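Local coordinates for PelA (Pseudomonas aeruginosa, PDB 5TCB), which carries a glycoside hydrolase domain, the part of the longer protein described here, and as a whole is probably also a deacetylase, at residues R153-F158 with F177-E182. Numbering follows the deposited sequence.
Sequences RALASF and FEVLPE
The carboxylate of Glu182 is the flat group at this contact, and the methyl of Ala156 stands off to one side of its plane and diagonally past OE1, with CB 4.4 Å from OE1. The other oxygen, OE2, forms a salt bridge with Arg152, one helical turn before Ala156; Arg152 NH1 also bonds to the carbonyl O of Glu178, so a single guanidinium ties the loop to the helix at two points. In this (β/α)8-type glycoside hydrolase domain of family GH114, the contact packs helix 145-165 against the loop that leaves the C-terminal end of the next strand, 170-174.

Beneath the carboxylate the packing is apolar and rests on one methyl group. Val179 sits level with Ala156, their CA atoms 5.6 Å apart, and its chi1 of -68° sets CG1 opposite the carbonyl carbon, aimed at the helix. There CG1 meets Leu155 CD2 at 3.9 Å and Ala156 CB at 4.0 Å, lodged between the two side chains. Leu155 reaches it with CG anti to the backbone N (chi1 176°), and the two branched chains cross at about a right angle. No hydrogen bond joins the segments directly. The loop is instead braced internally, where Glu182 N donates to Val179 O in the 3-10 turn. On another side of the helix, Arg114 bonds to both Ala154 O and Ser157 OG. Ala154 O also accepts from Phe158 N and, on the same face of its carbonyl plane, from Ser157 OG, which stands 37° out of that plane at 3.1 Å.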
loop_
_atom_site.group_PDB
_atom_site.type_symbol
_atom_site.label_atom_id
_atom_site.label_comp_id
_atom_site.label_asym_id
_atom_site.label_seq_id
_atom_site.Cartn_x
_atom_site.Cartn_y
_atom_site.Cartn_z
ATOM N N ARG A 153 -15.054 11.144 3.645
ATOM C CA ARG A 153 -14.659 12.519 3.895
ATOM C C ARG A 153 -13.622 12.592 5.006
ATOM O O ARG A 153 -12.686 13.385 4.934
ATOM C CB ARG A 153 -15.889 13.362 4.248
ATOM C CG ARG A 153 -16.870 13.543 3.101
ATOM C CD ARG A 153 -18.100 14.352 3.538
ATOM N NE ARG A 153 -19.069 14.457 2.449
ATOM C CZ ARG A 153 -20.211 15.130 2.521
ATOM N NH1 ARG A 153 -20.547 15.764 3.637
ATOM N NH2 ARG A 153 -21.020 15.164 1.471
ATOM N N ALA A 154 -13.767 11.762 6.043
ATOM C CA ALA A 154 -12.780 11.739 7.115
ATOM C C ALA A 154 -11.443 11.222 6.610
ATOM O O ALA A 154 -10.386 11.692 7.047
ATOM C CB ALA A 154 -13.277 10.872 8.258
ATOM N N LEU A 155 -11.473 10.262 5.683
ATOM C CA LEU A 155 -10.243 9.762 5.084
ATOM C C LEU A 155 -9.570 10.858 4.269
ATOM O O LEU A 155 -8.357 11.076 4.394
ATOM C CB LEU A 155 -10.541 8.542 4.207
ATOM C CG LEU A 155 -9.328 7.987 3.461
ATOM C CD1 LEU A 155 -8.275 7.541 4.446
ATOM C CD2 LEU A 155 -9.748 6.804 2.587
ATOM N N ALA A 156 -10.342 11.575 3.435
ATOM C CA ALA A 156 -9.745 12.619 2.602
ATOM C C ALA A 156 -9.136 13.719 3.468
ATOM O O ALA A 156 -8.014 14.173 3.206
ATOM C CB ALA A 156 -10.783 13.187 1.629
ATOM N N SER A 157 -9.833 14.128 4.538
ATOM C CA SER A 157 -9.275 15.170 5.399
ATOM C C SER A 157 -8.050 14.674 6.150
ATOM O O SER A 157 -7.105 15.450 6.371
ATOM C CB SER A 157 -10.329 15.679 6.387
ATOM O OG SER A 157 -10.654 14.720 7.367
ATOM N N PHE A 158 -8.036 13.400 6.552
ATOM C CA PHE A 158 -6.849 12.847 7.190
ATOM C C PHE A 158 -5.651 12.877 6.248
ATOM O O PHE A 158 -4.547 13.278 6.639
ATOM C CB PHE A 158 -7.084 11.408 7.664
ATOM C CG PHE A 158 -5.813 10.756 8.076
ATOM C CD1 PHE A 158 -5.252 11.057 9.304
ATOM C CD2 PHE A 158 -5.117 9.938 7.203
ATOM C CE1 PHE A 158 -4.047 10.516 9.678
ATOM C CE2 PHE A 158 -3.879 9.393 7.578
ATOM C CZ PHE A 158 -3.356 9.697 8.804
ATOM N N PHE A 177 -9.282 5.337 -4.806
ATOM C CA PHE A 177 -9.996 5.942 -5.919
ATOM C C PHE A 177 -11.093 6.875 -5.445
ATOM O O PHE A 177 -11.435 7.841 -6.143
ATOM C CB PHE A 177 -10.588 4.849 -6.807
ATOM C CG PHE A 177 -9.571 3.866 -7.328
ATOM C CD1 PHE A 177 -8.440 4.305 -7.956
ATOM C CD2 PHE A 177 -9.760 2.508 -7.179
ATOM C CE1 PHE A 177 -7.476 3.395 -8.405
ATOM C CE2 PHE A 177 -8.826 1.598 -7.644
ATOM C CZ PHE A 177 -7.709 2.029 -8.252
ATOM N N GLU A 178 -11.702 6.581 -4.292
ATOM C CA GLU A 178 -12.814 7.384 -3.815
ATOM C C GLU A 178 -12.374 8.733 -3.253
ATOM O O GLU A 178 -13.205 9.634 -3.120
ATOM C CB GLU A 178 -13.580 6.620 -2.731
ATOM C CG GLU A 178 -14.249 5.340 -3.201
ATOM C CD GLU A 178 -13.295 4.143 -3.335
ATOM O OE1 GLU A 178 -12.113 4.197 -2.886
ATOM O OE2 GLU A 178 -13.761 3.147 -3.944
ATOM N N VAL A 179 -11.100 8.873 -2.904
ATOM C CA VAL A 179 -10.582 10.115 -2.337
ATOM C C VAL A 179 -9.617 10.829 -3.272
ATOM O O VAL A 179 -9.492 12.059 -3.171
ATOM C CB VAL A 179 -9.932 9.896 -0.952
ATOM C CG1 VAL A 179 -10.995 9.507 0.103
ATOM C CG2 VAL A 179 -8.829 8.866 -0.973
ATOM N N LEU A 180 -8.965 10.126 -4.192
ATOM C CA LEU A 180 -7.977 10.776 -5.057
ATOM C C LEU A 180 -8.504 11.994 -5.802
ATOM O O LEU A 180 -7.762 12.988 -5.889
ATOM C CB LEU A 180 -7.401 9.757 -6.050
ATOM C CG LEU A 180 -6.322 8.871 -5.444
ATOM C CD1 LEU A 180 -6.176 7.549 -6.198
ATOM C CD2 LEU A 180 -4.980 9.614 -5.402
ATOM N N PRO A 181 -9.721 12.016 -6.349
ATOM C CA PRO A 181 -10.137 13.211 -7.088
ATOM C C PRO A 181 -10.190 14.459 -6.229
ATOM O O PRO A 181 -10.088 15.569 -6.775
ATOM C CB PRO A 181 -11.521 12.820 -7.627
ATOM C CG PRO A 181 -11.493 11.328 -7.700
ATOM C CD PRO A 181 -10.703 10.928 -6.480
ATOM N N GLU A 182 -10.338 14.329 -4.913
ATOM C CA GLU A 182 -10.346 15.470 -4.009
ATOM C C GLU A 182 -8.977 15.803 -3.427
ATOM O O GLU A 182 -8.875 16.717 -2.596
ATOM C CB GLU A 182 -11.318 15.213 -2.863
ATOM C CG GLU A 182 -12.762 15.302 -3.311
ATOM C CD GLU A 182 -13.715 14.871 -2.238
ATOM O OE1 GLU A 182 -13.552 15.319 -1.088
ATOM O OE2 GLU A 182 -14.615 14.067 -2.540
#